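Local coordinates for protein OR486 (Synthetic construct, PDB 4R80) that is a de novo designed protein of no assigned function, built to adopt the cystatin fold, a helix packed on an antiparallel beta sheet, at residues L20-S25 with K69-T74; V14-I19 with S26-R31. One frame throughout, in Å; residues are numbered along the deposited sequence.

Overall arrangement
From the N terminus the chain runs through helix 4-22, turns, and then lays down strands 28-36, 39-48, 51-62 and 65-76 as an antiparallel sheet in sequential order. Interaction 2 closes the short helix-to-strand connection, bringing 14-19 against 26-31 at one outermost strand. Interaction 1 spans a far longer loop, most of it strand, and sets 20-25 against 69-74 at the other outermost strand. The segments alternate along the chain, so the two contacts cross, with centres about 8 Å apart. They also touch directly: Leu20 packs on Val28, and Lys18 on Ile71. Together they tie one helix to both borders of the sheet.

Interaction 1 (L20-S25 with K69-T74); sequences LEQNPS and KRITET
The last turn of helix 4-22 meets the border strand 65-76 at the rim of the helix-on-sheet interface, where Gln22 reaches over to Ile71 and Glu73. Burial of only 111 Å² and a nearest CA to CA distance of 11.2 Å, from Gln22 to Ile71, mark this as a loose surface contact carried by side chains. Gln22 has CG anti to its carbonyl carbon (chi1 -65°) and a straight chain beyond, which carries the amide out to the strand. There the two ends of the amide find different neighbours. Gln22 NE2 lies 4.0 Å from Ile71 CD1, the two side chains approaching from opposite directions in a plain van der Waals contact. Gln22 OE1 stands 4.0 Å from Glu73 OE1, with amide and carboxylate planes 33° apart; two oxygens at this spacing indicate proximity without a bond. Ile71 and Glu73, two residues apart on the strand, both direct their CB toward the helix, as strand alternation predicts. Directly after the helix, Asn23 leaves helical geometry, and its ND2 hydrogen-bonds back to Ile19 O. On the sheet side, Lys69 and Arg70 both face Glu58 in a classic beta bulge just before the contact. A helix end resting above an edge strand of an antiparallel sheet fits the cystatin fold for which this protein was designed.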
loop_
_atom_site.group_PDB
_atom_site.type_symbol
_atom_site.label_atom_id
_atom_site.label_comp_id
_atom_site.label_asym_id
_atom_site.label_seq_id
_atom_site.Cartn_x
_atom_site.Cartn_y
_atom_site.Cartn_z
ATOM N N LEU A 20 6.471 -4.525 3.155
ATOM C CA LEU A 20 7.571 -5.486 3.128
ATOM C C LEU A 20 8.471 -5.365 4.358
ATOM O O LEU A 20 8.948 -6.369 4.888
ATOM C CB LEU A 20 8.404 -5.313 1.855
ATOM C CG LEU A 20 7.787 -5.817 0.548
ATOM C CD1 LEU A 20 8.585 -5.315 -0.646
ATOM C CD2 LEU A 20 7.698 -7.335 0.535
ATOM N N GLU A 21 8.701 -4.135 4.803
ATOM C CA GLU A 21 9.530 -3.884 5.979
ATOM C C GLU A 21 8.889 -4.427 7.252
ATOM O O GLU A 21 9.565 -5.005 8.103
ATOM C CB GLU A 21 9.829 -2.389 6.123
ATOM C CG GLU A 21 10.789 -1.854 5.072
ATOM C CD GLU A 21 10.970 -0.351 5.155
ATOM O OE1 GLU A 21 10.200 0.302 5.889
ATOM O OE2 GLU A 21 11.883 0.176 4.484
ATOM N N GLN A 22 7.578 -4.236 7.377
ATOM C CA GLN A 22 6.838 -4.702 8.543
ATOM C C GLN A 22 6.570 -6.203 8.475
ATOM O O GLN A 22 6.228 -6.827 9.478
ATOM C CB GLN A 22 5.517 -3.940 8.676
ATOM C CG GLN A 22 5.679 -2.456 8.959
ATOM C CD GLN A 22 4.351 -1.754 9.158
ATOM O OE1 GLN A 22 3.292 -2.312 8.868
ATOM N NE2 GLN A 22 4.399 -0.524 9.657
ATOM N N ASN A 23 6.725 -6.776 7.286
ATOM C CA ASN A 23 6.497 -8.203 7.088
ATOM C C ASN A 23 7.616 -8.839 6.268
ATOM O O ASN A 23 7.452 -9.100 5.078
ATOM C CB ASN A 23 5.144 -8.438 6.413
ATOM C CG ASN A 23 3.988 -7.862 7.210
ATOM O OD1 ASN A 23 3.397 -8.542 8.048
ATOM N ND2 ASN A 23 3.666 -6.598 6.957
ATOM N N PRO A 24 8.768 -9.086 6.923
ATOM C CA PRO A 24 10.000 -9.564 6.275
ATOM C C PRO A 24 9.856 -10.882 5.524
ATOM O O PRO A 24 10.216 -10.955 4.349
ATOM C CB PRO A 24 10.968 -9.726 7.458
ATOM C CG PRO A 24 10.100 -9.845 8.659
ATOM C CD PRO A 24 8.919 -8.971 8.376
ATOM N N SER A 25 9.337 -11.908 6.186
ATOM C CA SER A 25 9.211 -13.218 5.564
ATOM C C SER A 25 7.856 -13.361 4.887
ATOM O O SER A 25 7.140 -14.335 5.126
ATOM C CB SER A 25 9.400 -14.322 6.606
ATOM O OG SER A 25 8.264 -14.429 7.448
ATOM N N LYS A 69 0.429 7.668 5.485
ATOM C CA LYS A 69 -0.242 8.398 6.556
ATOM C C LYS A 69 -1.151 7.499 7.389
ATOM O O LYS A 69 -1.338 7.736 8.582
ATOM C CB LYS A 69 -1.033 9.586 5.995
ATOM C CG LYS A 69 -0.170 10.779 5.603
ATOM C CD LYS A 69 0.278 11.578 6.821
ATOM C CE LYS A 69 -0.773 12.601 7.234
ATOM N NZ LYS A 69 -0.341 13.414 8.409
ATOM N N ARG A 70 -1.701 6.461 6.765
ATOM C CA ARG A 70 -2.599 5.540 7.459
ATOM C C ARG A 70 -2.460 4.101 6.953
ATOM O O ARG A 70 -2.399 3.859 5.748
ATOM C CB ARG A 70 -4.054 6.009 7.349
ATOM C CG ARG A 70 -4.394 7.220 8.213
ATOM C CD ARG A 70 -5.847 7.633 8.056
ATOM N NE ARG A 70 -6.761 6.564 8.446
ATOM C CZ ARG A 70 -7.362 6.489 9.630
ATOM N NH1 ARG A 70 -7.152 7.427 10.543
ATOM N NH2 ARG A 70 -8.178 5.478 9.894
ATOM N N ILE A 71 -2.409 3.155 7.887
ATOM C CA ILE A 71 -2.321 1.735 7.555
ATOM C C ILE A 71 -3.388 0.937 8.295
ATOM O O ILE A 71 -3.478 0.998 9.521
ATOM C CB ILE A 71 -0.942 1.153 7.923
ATOM C CG1 ILE A 71 0.177 1.932 7.231
ATOM C CG2 ILE A 71 -0.871 -0.323 7.559
ATOM C CD1 ILE A 71 1.561 1.453 7.596
ATOM N N THR A 72 -4.196 0.187 7.550
ATOM C CA THR A 72 -5.243 -0.629 8.155
ATOM C C THR A 72 -5.119 -2.110 7.792
ATOM O O THR A 72 -5.164 -2.476 6.617
ATOM C CB THR A 72 -6.645 -0.129 7.757
ATOM O OG1 THR A 72 -6.805 1.234 8.170
ATOM C CG2 THR A 72 -7.723 -0.981 8.410
ATOM N N GLU A 73 -4.959 -2.952 8.808
ATOM C CA GLU A 73 -4.837 -4.396 8.609
ATOM C C GLU A 73 -5.976 -5.182 9.248
ATOM O O GLU A 73 -6.426 -4.871 10.345
ATOM C CB GLU A 73 -3.491 -4.925 9.113
ATOM C CG GLU A 73 -2.335 -4.690 8.163
ATOM C CD GLU A 73 -1.041 -5.305 8.658
ATOM O OE1 GLU A 73 -0.050 -4.563 8.822
ATOM O OE2 GLU A 73 -1.010 -6.538 8.863
ATOM N N THR A 74 -6.436 -6.211 8.540
ATOM C CA THR A 74 -7.456 -7.117 9.048
ATOM C C THR A 74 -7.042 -8.557 8.770
ATOM O O THR A 74 -6.793 -8.928 7.623
ATOM C CB THR A 74 -8.828 -6.852 8.410
ATOM O OG1 THR A 74 -8.709 -6.892 6.982
ATOM C CG2 THR A 74 -9.357 -5.494 8.831
#

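Interaction 2 (V14-I19 with S26-R31); sequences VAKEKI and SKVQVR
Lys16 turns CG anti to its backbone N (chi1 -176°) and is fully extended beyond, so its straight chain runs out from the helix to lie across strand 28-31. Ile19, one turn on, has CG1 anti to the carbonyl carbon (chi1 -56°), which leaves CG2 as the branch that meets Val28. Val28 in turn offers both methyls to that one branch. Ile19 CG2 sits 3.9 Å from Val28 CG2 and 4.0 Å from Val28 CG1, the side chains crossing at about a right angle, so the isoleucine methyl faces the fork of the valine.

The lysine methylenes pass across the strand, touching both valines on the way. Lys16 CG is 4.3 Å from Val28 CG1, and Lys16 CD is equally far, 4.3 Å, from Val30 CG2. Lys16 CE comes to 3.5 Å from Val28 O, while NZ of the same lysine remains 4.0 Å from that oxygen; the contact is therefore made by the aliphatic chain, with the ammonium placed beyond it.

Helix and strand axes approach to 9.3 Å and run roughly antiparallel, 148° between their N-to-C directions, the chain having turned back after the helix. Val28 and Val30 both point inward from the sheet, and Val28 also packs on Leu44 of strand 39-48. Ile19, which is buried, continues to Ile55, while Ala15 covers Val57 and Val59 nearer the middle of the sheet. A helix lying across an antiparallel sheet, packed through side chains on its inner face, is characteristic of the cystatin fold, which this protein was designed to adopt.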
loop_
_atom_site.group_PDB
_atom_site.type_symbol
_atom_site.label_atom_id
_atom_site.label_comp_id
_atom_site.label_asym_id
_atom_site.label_seq_id
_atom_site.Cartn_x
_atom_site.Cartn_y
_atom_site.Cartn_z
ATOM N N VAL A 14 5.888 2.926 -2.537
ATOM C CA VAL A 14 6.123 3.436 -1.192
ATOM C C VAL A 14 5.308 2.602 -0.217
ATOM O O VAL A 14 5.784 2.213 0.850
ATOM C CB VAL A 14 5.717 4.919 -1.067
ATOM C CG1 VAL A 14 5.617 5.332 0.396
ATOM C CG2 VAL A 14 6.705 5.806 -1.808
ATOM N N ALA A 15 4.073 2.320 -0.612
ATOM C CA ALA A 15 3.158 1.526 0.190
ATOM C C ALA A 15 3.635 0.085 0.343
ATOM O O ALA A 15 3.607 -0.471 1.440
ATOM C CB ALA A 15 1.786 1.549 -0.442
ATOM N N LYS A 16 4.073 -0.513 -0.760
ATOM C CA LYS A 16 4.492 -1.909 -0.758
ATOM C C LYS A 16 5.794 -2.114 0.012
ATOM O O LYS A 16 5.942 -3.094 0.743
ATOM C CB LYS A 16 4.630 -2.432 -2.188
ATOM C CG LYS A 16 4.974 -3.908 -2.283
ATOM C CD LYS A 16 5.112 -4.344 -3.732
ATOM C CE LYS A 16 5.591 -5.781 -3.834
ATOM N NZ LYS A 16 5.960 -6.135 -5.231
ATOM N N GLU A 17 6.730 -1.186 -0.150
ATOM C CA GLU A 17 7.993 -1.242 0.578
ATOM C C GLU A 17 7.727 -1.119 2.071
ATOM O O GLU A 17 8.397 -1.750 2.889
ATOM C CB GLU A 17 8.945 -0.141 0.106
ATOM C CG GLU A 17 10.295 -0.130 0.816
ATOM C CD GLU A 17 11.082 -1.414 0.614
ATOM O OE1 GLU A 17 11.010 -1.997 -0.488
ATOM O OE2 GLU A 17 11.772 -1.842 1.563
ATOM N N LYS A 18 6.741 -0.293 2.422
ATOM C CA LYS A 18 6.310 -0.150 3.804
ATOM C C LYS A 18 5.789 -1.462 4.387
ATOM O O LYS A 18 6.085 -1.809 5.525
ATOM C CB LYS A 18 5.239 0.937 3.925
ATOM C CG LYS A 18 4.684 1.094 5.330
ATOM C CD LYS A 18 5.763 1.491 6.314
ATOM C CE LYS A 18 5.165 2.122 7.555
ATOM N NZ LYS A 18 6.176 2.277 8.635
ATOM N N ILE A 19 5.007 -2.192 3.592
ATOM C CA ILE A 19 4.464 -3.470 4.035
ATOM C C ILE A 19 5.545 -4.546 4.110
ATOM O O ILE A 19 5.545 -5.373 5.025
ATOM C CB ILE A 19 3.311 -3.937 3.121
ATOM C CG1 ILE A 19 2.221 -2.866 3.055
ATOM C CG2 ILE A 19 2.727 -5.248 3.617
ATOM C CD1 ILE A 19 1.723 -2.422 4.411
ATOM N N SER A 26 7.510 -12.399 4.044
ATOM C CA SER A 26 6.187 -12.385 3.434
ATOM C C SER A 26 6.199 -11.980 1.967
ATOM O O SER A 26 7.000 -11.149 1.542
ATOM C CB SER A 26 5.263 -11.452 4.222
ATOM O OG SER A 26 4.078 -11.179 3.500
ATOM N N LYS A 27 5.297 -12.588 1.196
ATOM C CA LYS A 27 5.052 -12.188 -0.184
ATOM C C LYS A 27 3.846 -11.262 -0.261
ATOM O O LYS A 27 2.737 -11.640 0.112
ATOM C CB LYS A 27 4.879 -13.402 -1.104
ATOM C CG LYS A 27 6.190 -13.979 -1.653
ATOM C CD LYS A 27 7.185 -14.349 -0.569
ATOM C CE LYS A 27 8.555 -14.624 -1.159
ATOM N NZ LYS A 27 9.539 -15.032 -0.113
ATOM N N VAL A 28 4.070 -10.052 -0.760
ATOM C CA VAL A 28 3.047 -9.017 -0.760
ATOM C C VAL A 28 2.574 -8.703 -2.175
ATOM O O VAL A 28 3.373 -8.347 -3.040
ATOM C CB VAL A 28 3.571 -7.722 -0.120
ATOM C CG1 VAL A 28 2.475 -6.680 -0.081
ATOM C CG2 VAL A 28 4.102 -7.996 1.280
ATOM N N GLN A 29 1.272 -8.837 -2.404
ATOM C CA GLN A 29 0.695 -8.491 -3.698
ATOM C C GLN A 29 -0.232 -7.282 -3.577
ATOM O O GLN A 29 -0.964 -7.140 -2.598
ATOM C CB GLN A 29 -0.051 -9.687 -4.301
ATOM C CG GLN A 29 -1.347 -10.051 -3.590
ATOM C CD GLN A 29 -2.342 -10.748 -4.500
ATOM O OE1 GLN A 29 -2.096 -10.919 -5.693
ATOM N NE2 GLN A 29 -3.476 -11.150 -3.937
ATOM N N VAL A 30 -0.180 -6.407 -4.576
ATOM C CA VAL A 30 -1.043 -5.234 -4.617
ATOM C C VAL A 30 -2.250 -5.519 -5.497
ATOM O O VAL A 30 -2.104 -5.912 -6.653
ATOM C CB VAL A 30 -0.298 -4.004 -5.168
ATOM C CG1 VAL A 30 -1.225 -2.800 -5.216
ATOM C CG2 VAL A 30 0.928 -3.704 -4.321
ATOM N N ARG A 31 -3.445 -5.316 -4.950
ATOM C CA ARG A 31 -4.662 -5.670 -5.668
ATOM C C ARG A 31 -5.357 -4.477 -6.313
ATOM O O ARG A 31 -6.011 -4.623 -7.345
ATOM C CB ARG A 31 -5.639 -6.405 -4.749
ATOM C CG ARG A 31 -5.143 -7.760 -4.285
ATOM C CD ARG A 31 -6.260 -8.550 -3.631
ATOM N NE ARG A 31 -7.370 -8.798 -4.548
ATOM C CZ ARG A 31 -7.429 -9.827 -5.389
ATOM N NH1 ARG A 31 -6.439 -10.709 -5.435
ATOM N NH2 ARG A 31 -8.478 -9.974 -6.188
#